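Local atomic coordinates of catalase-3 (Neurospora crassa, PDB entry 4AJ9), a protein that uses heme to break hydrogen peroxide down into water and oxygen, an activity that probably protects cells from this toxic oxidant. Residues K477-N489 with L499-Y511. Residues are numbered along the deposited sequence; the frame is centred on the assembly and turned at random. Where two conformers were deposited one is given.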
ATOM      1  N   LYS C 477      21.678  31.491  18.112  1.00 11.70           N
ATOM      2  CA  LYS C 477      21.117  32.823  18.337  1.00  8.00           C
ATOM      3  C   LYS C 477      22.018  33.924  17.771  1.00  7.83           C
ATOM      4  O   LYS C 477      21.522  34.894  17.207  1.00  7.63           O
ATOM      5  CB  LYS C 477      20.795  33.069  19.819  1.00 11.31           C
ATOM      6  CG  LYS C 477      19.466  32.440  20.258  1.00  6.00           C
ATOM      7  CD  LYS C 477      19.197  32.621  21.750  1.00  9.06           C
ATOM      8  CE  LYS C 477      20.158  31.800  22.604  1.00 11.13           C
ATOM      9  NZ  LYS C 477      19.846  31.945  24.060  1.00 10.72           N
ATOM     10  N   LYS C 478      23.336  33.774  17.916  1.00  6.61           N
ATOM     11  CA  LYS C 478      24.258  34.787  17.405  1.00 15.00           C
ATOM     12  C   LYS C 478      24.252  34.796  15.885  1.00 11.25           C
ATOM     13  O   LYS C 478      24.326  35.856  15.260  1.00 12.08           O
ATOM     14  CB  LYS C 478      25.678  34.555  17.915  1.00 15.56           C
ATOM     15  CG  LYS C 478      25.860  34.841  19.393  1.00 14.59           C
ATOM     16  CD  LYS C 478      27.300  34.558  19.801  1.00 16.45           C
ATOM     17  CE  LYS C 478      27.544  34.896  21.265  1.00 28.51           C
ATOM     18  NZ  LYS C 478      28.842  34.331  21.735  1.00 26.71           N
ATOM     19  N   ASN C 479      24.165  33.605  15.296  1.00 13.02           N
ATOM     20  CA  ASN C 479      24.070  33.464  13.843  1.00  9.21           C
ATOM     21  C   ASN C 479      22.815  34.143  13.325  1.00 10.77           C
ATOM     22  O   ASN C 479      22.834  34.801  12.289  1.00 10.67           O
ATOM     23  CB  ASN C 479      24.089  31.982  13.451  1.00  9.59           C
ATOM     24  CG  ASN C 479      25.416  31.331  13.737  1.00 14.28           C
ATOM     25  OD1 ASN C 479      26.414  32.017  13.908  1.00 14.89           O
ATOM     26  ND2 ASN C 479      25.440  30.003  13.785  1.00 14.37           N
ATOM     27  N   VAL C 480      21.716  33.979  14.054  1.00 11.25           N
ATOM     28  CA  VAL C 480      20.470  34.653  13.712  1.00 11.35           C
ATOM     29  C   VAL C 480      20.627  36.181  13.748  1.00  9.77           C
ATOM     30  O   VAL C 480      20.226  36.865  12.813  1.00  8.32           O
ATOM     31  CB  VAL C 480      19.317  34.192  14.631  1.00 12.03           C
ATOM     32  CG1 VAL C 480      18.086  35.056  14.432  1.00  9.18           C
ATOM     33  CG2 VAL C 480      18.993  32.726  14.358  1.00  7.95           C
ATOM     34  N   LEU C 481      21.230  36.711  14.814  1.00 14.43           N
ATOM     35  CA  LEU C 481      21.464  38.160  14.909  1.00 12.95           C
ATOM     36  C   LEU C 481      22.330  38.666  13.762  1.00  8.67           C
ATOM     37  O   LEU C 481      22.058  39.711  13.184  1.00  7.87           O
ATOM     38  CB  LEU C 481      22.124  38.535  16.238  1.00 15.30           C
ATOM     39  CG  LEU C 481      21.188  38.576  17.445  1.00 24.30           C
ATOM     40  CD1 LEU C 481      21.966  38.948  18.692  1.00 33.07           C
ATOM     41  CD2 LEU C 481      20.053  39.565  17.204  1.00 20.72           C
ATOM     42  N   GLU C 482      23.385  37.923  13.446  1.00  8.18           N
ATOM     43  CA  GLU C 482      24.283  38.329  12.375  1.00  8.94           C
ATOM     44  C   GLU C 482      23.528  38.450  11.050  1.00  9.30           C
ATOM     45  O   GLU C 482      23.777  39.361  10.259  1.00  9.94           O
ATOM     46  CB  GLU C 482      25.443  37.346  12.247  1.00 16.00           C
ATOM     47  CG  GLU C 482      26.304  37.592  11.036  1.00 27.78           C
ATOM     48  CD  GLU C 482      27.535  36.714  11.015  1.00 43.78           C
ATOM     49  OE1 GLU C 482      27.381  35.473  11.034  1.00 42.68           O
ATOM     50  OE2 GLU C 482      28.657  37.265  10.978  1.00 58.23           O
ATOM     51  N   GLN C 483      22.597  37.532  10.815  1.00  8.29           N
ATOM     52  CA  GLN C 483      21.754  37.594   9.622  1.00  7.75           C
ATOM     53  C   GLN C 483      20.718  38.707   9.676  1.00  8.57           C
ATOM     54  O   GLN C 483      20.515  39.415   8.691  1.00  9.29           O
ATOM     55  CB  GLN C 483      21.087  36.243   9.358  1.00  9.65           C
ATOM     56  CG  GLN C 483      22.087  35.149   9.047  1.00  3.70           C
ATOM     57  CD  GLN C 483      22.898  35.446   7.800  1.00 11.58           C
ATOM     58  OE1 GLN C 483      22.346  35.851   6.777  1.00 10.25           O
ATOM     59  NE2 GLN C 483      24.211  35.244   7.877  1.00 12.20           N
ATOM     60  N   LEU C 484      20.040  38.866  10.808  1.00  6.91           N
ATOM     61  CA  LEU C 484      19.047  39.933  10.893  1.00  6.88           C
ATOM     62  C   LEU C 484      19.721  41.274  10.643  1.00 10.39           C
ATOM     63  O   LEU C 484      19.152  42.149  10.003  1.00  9.86           O
ATOM     64  CB  LEU C 484      18.375  39.955  12.263  1.00 10.73           C
ATOM     65  CG  LEU C 484      17.488  38.750  12.577  1.00 11.31           C
ATOM     66  CD1 LEU C 484      16.971  38.859  14.007  1.00 10.67           C
ATOM     67  CD2 LEU C 484      16.335  38.651  11.575  1.00  5.42           C
ATOM     68  N   ASN C 485      20.937  41.415  11.169  1.00  7.73           N
ATOM     69  CA  ASN C 485      21.691  42.651  11.049  1.00  9.07           C
ATOM     70  C   ASN C 485      22.006  43.039   9.608  1.00 10.70           C
ATOM     71  O   ASN C 485      22.258  44.212   9.319  1.00 13.70           O
ATOM     72  CB  ASN C 485      23.005  42.559  11.832  1.00 14.93           C
ATOM     73  CG  ASN C 485      23.716  43.907  11.927  1.00 12.90           C
ATOM     74  OD1 ASN C 485      23.082  44.927  12.168  1.00 12.02           O
ATOM     75  ND2 ASN C 485      25.025  43.911  11.713  1.00 14.18           N
ATOM     76  N   LYS C 486      22.023  42.055   8.711  1.00 10.10           N
ATOM     77  CA  LYS C 486      22.303  42.313   7.304  1.00 11.33           C
ATOM     78  C   LYS C 486      21.074  42.892   6.628  1.00 12.35           C
ATOM     79  O   LYS C 486      21.151  43.491   5.552  1.00 13.82           O
ATOM     80  CB  LYS C 486      22.744  41.032   6.589  1.00 13.84           C
ATOM     81  CG  LYS C 486      24.159  40.611   6.899  1.00  6.71           C
ATOM     82  CD  LYS C 486      24.489  39.334   6.159  1.00 16.10           C
ATOM     83  CE  LYS C 486      25.795  38.716   6.648  1.00 30.46           C
ATOM     84  NZ  LYS C 486      26.992  39.519   6.276  1.00 28.15           N
ATOM     85  N   ILE C 487      19.934  42.712   7.274  1.00  8.95           N
ATOM     86  CA  ILE C 487      18.679  43.234   6.773  1.00 11.53           C
ATOM     87  C   ILE C 487      18.419  44.632   7.326  1.00 15.12           C
ATOM     88  O   ILE C 487      18.069  45.549   6.584  1.00 12.16           O
ATOM     89  CB  ILE C 487      17.506  42.315   7.167  1.00 12.70           C
ATOM     90  CG1 ILE C 487      17.595  40.983   6.417  1.00 11.52           C
ATOM     91  CG2 ILE C 487      16.188  42.984   6.875  1.00  7.58           C
ATOM     92  CD1 ILE C 487      16.564  39.960   6.884  1.00  9.32           C
ATOM     93  N   SER C 488      18.587  44.780   8.637  1.00  9.63           N
ATOM     94  CA  SER C 488      18.351  46.048   9.309  1.00 12.45           C
ATOM     95  C   SER C 488      19.074  46.073  10.648  1.00 16.47           C
ATOM     96  O   SER C 488      18.840  45.229  11.509  1.00 10.51           O
ATOM     97  CB  SER C 488      16.852  46.267   9.519  1.00 14.16           C
ATOM     98  OG  SER C 488      16.607  47.338  10.412  1.00 13.33           O
ATOM     99  N   ASN C 489      19.977  47.029  10.811  1.00 17.34           N
ATOM    100  CA  ASN C 489      20.670  47.186  12.076  1.00 13.27           C
ATOM    101  C   ASN C 489      19.717  47.423  13.251  1.00 14.72           C
ATOM    102  O   ASN C 489      19.922  46.871  14.330  1.00 16.41           O
ATOM    103  CB  ASN C 489      21.729  48.291  11.990  1.00 10.91           C
ATOM    104  CG  ASN C 489      22.470  48.484  13.294  1.00 16.96           C
ATOM    105  OD1 ASN C 489      22.306  49.503  13.962  1.00 22.93           O
ATOM    106  ND2 ASN C 489      23.286  47.497  13.671  1.00 14.84           N
ATOM    107  N   LEU C 499      17.293  38.736  23.607  1.00 10.76           N
ATOM    108  CA  LEU C 499      18.166  37.577  23.723  1.00  8.66           C
ATOM    109  C   LEU C 499      19.349  37.837  24.656  1.00 10.36           C
ATOM    110  O   LEU C 499      20.161  36.950  24.901  1.00 11.57           O
ATOM    111  CB  LEU C 499      18.678  37.190  22.339  1.00  8.72           C
ATOM    112  CG  LEU C 499      17.583  37.024  21.279  1.00  9.07           C
ATOM    113  CD1 LEU C 499      18.182  36.660  19.928  1.00 10.29           C
ATOM    114  CD2 LEU C 499      16.583  35.970  21.727  1.00  7.49           C
ATOM    115  N   GLY C 500      19.452  39.064  25.157  1.00 14.96           N
ATOM    116  CA  GLY C 500      20.535  39.435  26.053  1.00 14.49           C
ATOM    117  C   GLY C 500      21.872  39.403  25.349  1.00 21.95           C
ATOM    118  O   GLY C 500      22.894  39.053  25.947  1.00 21.61           O
ATOM    119  N   LEU C 501      21.866  39.762  24.068  1.00 16.96           N
ATOM    120  CA  LEU C 501      23.094  39.779  23.279  1.00 14.98           C
ATOM    121  C   LEU C 501      23.465  41.208  22.910  1.00 20.24           C
ATOM    122  O   LEU C 501      22.621  42.109  22.929  1.00 21.47           O
ATOM    123  CB  LEU C 501      22.934  38.916  22.019  1.00 18.65           C
ATOM    124  CG  LEU C 501      22.736  37.424  22.299  1.00 23.35           C
ATOM    125  CD1 LEU C 501      22.341  36.651  21.041  1.00 25.59           C
ATOM    126  CD2 LEU C 501      23.985  36.821  22.919  1.00 18.52           C
ATOM    127  N   GLU C 502      24.731  41.418  22.577  1.00 27.78           N
ATOM    128  CA  GLU C 502      25.210  42.754  22.261  1.00 26.74           C
ATOM    129  C   GLU C 502      24.647  43.254  20.932  1.00 32.98           C
ATOM    130  O   GLU C 502      24.645  42.534  19.932  1.00 24.49           O
ATOM    131  CB  GLU C 502      26.737  42.774  22.234  1.00 34.43           C
ATOM    132  CG  GLU C 502      27.336  44.168  22.183  1.00 51.68           C
ATOM    133  CD  GLU C 502      28.851  44.147  22.231  1.00 52.52           C
ATOM    134  OE1 GLU C 502      29.430  43.040  22.249  1.00 64.17           O
ATOM    135  OE2 GLU C 502      29.459  45.237  22.248  1.00 55.57           O
ATOM    136  N   ALA C 503      24.159  44.492  20.934  1.00 31.70           N
ATOM    137  CA  ALA C 503      23.707  45.130  19.708  1.00 43.35           C
ATOM    138  C   ALA C 503      24.851  45.127  18.693  1.00 41.05           C
ATOM    139  O   ALA C 503      25.922  45.671  18.958  1.00 38.32           O
ATOM    140  CB  ALA C 503      23.236  46.547  19.993  1.00 39.48           C
ATOM    141  N   PRO C 504      24.635  44.480  17.538  0.54 38.99           N
ATOM    142  CA  PRO C 504      25.656  44.352  16.490  0.54 35.00           C
ATOM    143  C   PRO C 504      25.982  45.679  15.805  0.54 30.60           C
ATOM    144  O   PRO C 504      25.201  46.630  15.877  0.54 26.19           O
ATOM    145  CB  PRO C 504      25.007  43.391  15.486  0.54 34.79           C
ATOM    146  CG  PRO C 504      23.954  42.664  16.272  0.54 34.00           C
ATOM    147  CD  PRO C 504      23.435  43.680  17.238  0.54 32.32           C
ATOM    148  N   GLN C 505      27.136  45.728  15.142  1.00 31.77           N
ATOM    149  CA  GLN C 505      27.566  46.916  14.420  1.00 25.06           C
ATOM    150  C   GLN C 505      26.929  46.908  13.034  1.00 20.03           C
ATOM    151  O   GLN C 505      26.840  45.857  12.404  1.00 16.75           O
ATOM    152  CB  GLN C 505      29.088  46.920  14.291  1.00 24.30           C
ATOM    153  CG  GLN C 505      29.706  48.297  14.365  1.00 49.43           C
ATOM    154  CD  GLN C 505      29.400  48.988  15.674  1.00 40.67           C
ATOM    155  OE1 GLN C 505      29.282  48.342  16.716  1.00 47.82           O
ATOM    156  NE2 GLN C 505      29.257  50.306  15.630  1.00 34.96           N
ATOM    157  N   PRO C 506      26.499  48.083  12.548  1.00 18.45           N
ATOM    158  CA  PRO C 506      25.842  48.173  11.240  1.00 20.77           C
ATOM    159  C   PRO C 506      26.625  47.456  10.149  1.00 16.26           C
ATOM    160  O   PRO C 506      27.856  47.522  10.121  1.00 19.29           O
ATOM    161  CB  PRO C 506      25.816  49.679  10.972  1.00 25.96           C
ATOM    162  CG  PRO C 506      25.783  50.284  12.320  1.00 29.52           C
ATOM    163  CD  PRO C 506      26.649  49.405  13.176  1.00 24.72           C
ATOM    164  N   ASP C 507      25.908  46.752   9.280  1.00 16.97           N
ATOM    165  CA  ASP C 507      26.494  46.100   8.110  1.00 19.49           C
ATOM    166  C   ASP C 507      25.609  46.501   6.939  1.00 22.27           C
ATOM    167  O   ASP C 507      24.676  45.786   6.594  1.00 16.91           O
ATOM    168  CB  ASP C 507      26.501  44.581   8.285  1.00 20.18           C
ATOM    169  CG  ASP C 507      27.135  43.849   7.105  1.00 30.87           C
ATOM    170  OD1 ASP C 507      27.391  44.478   6.055  1.00 30.35           O
ATOM    171  OD2 ASP C 507      27.379  42.632   7.241  1.00 30.60           O
ATOM    172  N   PRO C 508      25.906  47.660   6.335  1.00 22.44           N
ATOM    173  CA  PRO C 508      25.000  48.400   5.452  1.00 17.26           C
ATOM    174  C   PRO C 508      24.909  47.932   3.996  1.00 13.89           C
ATOM    175  O   PRO C 508      24.163  48.546   3.241  1.00 11.14           O
ATOM    176  CB  PRO C 508      25.574  49.818   5.497  1.00 14.02           C
ATOM    177  CG  PRO C 508      27.031  49.607   5.699  1.00 18.50           C
ATOM    178  CD  PRO C 508      27.167  48.389   6.569  1.00 20.43           C
ATOM    179  N   THR C 509      25.639  46.893   3.613  1.00 12.20           N
ATOM    180  CA  THR C 509      25.658  46.445   2.221  1.00 12.31           C
ATOM    181  C   THR C 509      24.253  46.429   1.599  1.00 17.86           C
ATOM    182  O   THR C 509      24.030  46.960   0.504  1.00 13.86           O
ATOM    183  CB  THR C 509      26.291  45.043   2.104  1.00 14.81           C
ATOM    184  OG1 THR C 509      27.579  45.054   2.727  1.00 18.69           O
ATOM    185  CG2 THR C 509      26.434  44.614   0.632  1.00 10.26           C
ATOM    186  N   TYR C 510      23.294  45.849   2.311  1.00 10.80           N
ATOM    187  CA  TYR C 510      21.962  45.699   1.747  1.00 13.93           C
ATOM    188  C   TYR C 510      20.922  46.695   2.287  1.00 10.08           C
ATOM    189  O   TYR C 510      19.784  46.681   1.853  1.00 13.50           O
ATOM    190  CB  TYR C 510      21.483  44.243   1.904  1.00  8.79           C
ATOM    191  CG  TYR C 510      22.372  43.223   1.204  1.00  9.82           C
ATOM    192  CD1 TYR C 510      22.143  42.865  -0.117  1.00 11.99           C
ATOM    193  CD2 TYR C 510      23.425  42.619   1.870  1.00  9.52           C
ATOM    194  CE1 TYR C 510      22.939  41.942  -0.759  1.00 11.57           C
ATOM    195  CE2 TYR C 510      24.242  41.699   1.233  1.00  9.51           C
ATOM    196  CZ  TYR C 510      23.992  41.366  -0.084  1.00 12.45           C
ATOM    197  OH  TYR C 510      24.787  40.444  -0.729  1.00 18.58           O
ATOM    198  N   TYR C 511      21.309  47.565   3.219  1.00  9.64           N
ATOM    199  CA  TYR C 511      20.344  48.502   3.802  1.00 13.18           C
ATOM    200  C   TYR C 511      19.790  49.449   2.734  1.00  9.23           C
ATOM    201  O   TYR C 511      20.495  49.832   1.813  1.00 10.50           O
ATOM    202  CB  TYR C 511      20.972  49.353   4.912  1.00 14.02           C
ATOM    203  CG  TYR C 511      21.518  48.618   6.115  1.00 14.71           C
ATOM    204  CD1 TYR C 511      21.267  47.260   6.326  1.00 12.85           C
ATOM    205  CD2 TYR C 511      22.284  49.292   7.057  1.00 14.24           C
ATOM    206  CE1 TYR C 511      21.787  46.604   7.434  1.00 13.08           C
ATOM    207  CE2 TYR C 511      22.798  48.647   8.164  1.00 10.39           C
ATOM    208  CZ  TYR C 511      22.552  47.308   8.351  1.00 12.36           C
ATOM    209  OH  TYR C 511      23.086  46.686   9.464  1.00 11.67           O
TER
HETATM  210  O   HOH W   1      20.820  34.496  24.682  1.00 25.40           O
HETATM  211  O   HOH W   2      23.399  44.631   4.757  1.00  8.80           O
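L499, at the end of helix 489-499, sets CD1 against CG of L481, and its carbonyl reaches K477 NZ through a water. G500 turns the chain in a Schellman motif, and L501 CD1 then presses on L481 CD1 at 3.3 Å, a tight fit. The extended run that follows returns along helix 474-487 and is gripped by two asparagines. N489 ND2 donates to P504 O (3.0 Å) and also to N485 OD1; N485 ND2 reaches Q505 O at 2.7 Å, from above that carbonyl's plane. P506 CG lies against the N489 amide. D507 OD2 forms a long, weak salt bridge with K486 NZ (3.3 Å), while a second water joins D507 O, Y510 N and K486 O. With CG beside its backbone N (chi1 -61°), the Y511 ring is turned so that N485 O lies at its edge, where Y511 OH donates to N485 O at 2.6 Å and accepts from D507 N at 2.8 Å. A phenylalanine here would probably leave N485 O and D507 N without these mates and free the loop to shift. Thus a leucine patch gives way to a polar network in which side-chain amides and one phenol satisfy backbone groups, tying the linker onto helices 474-487 and 489-499 chiefly through neutral hydrogen bonds.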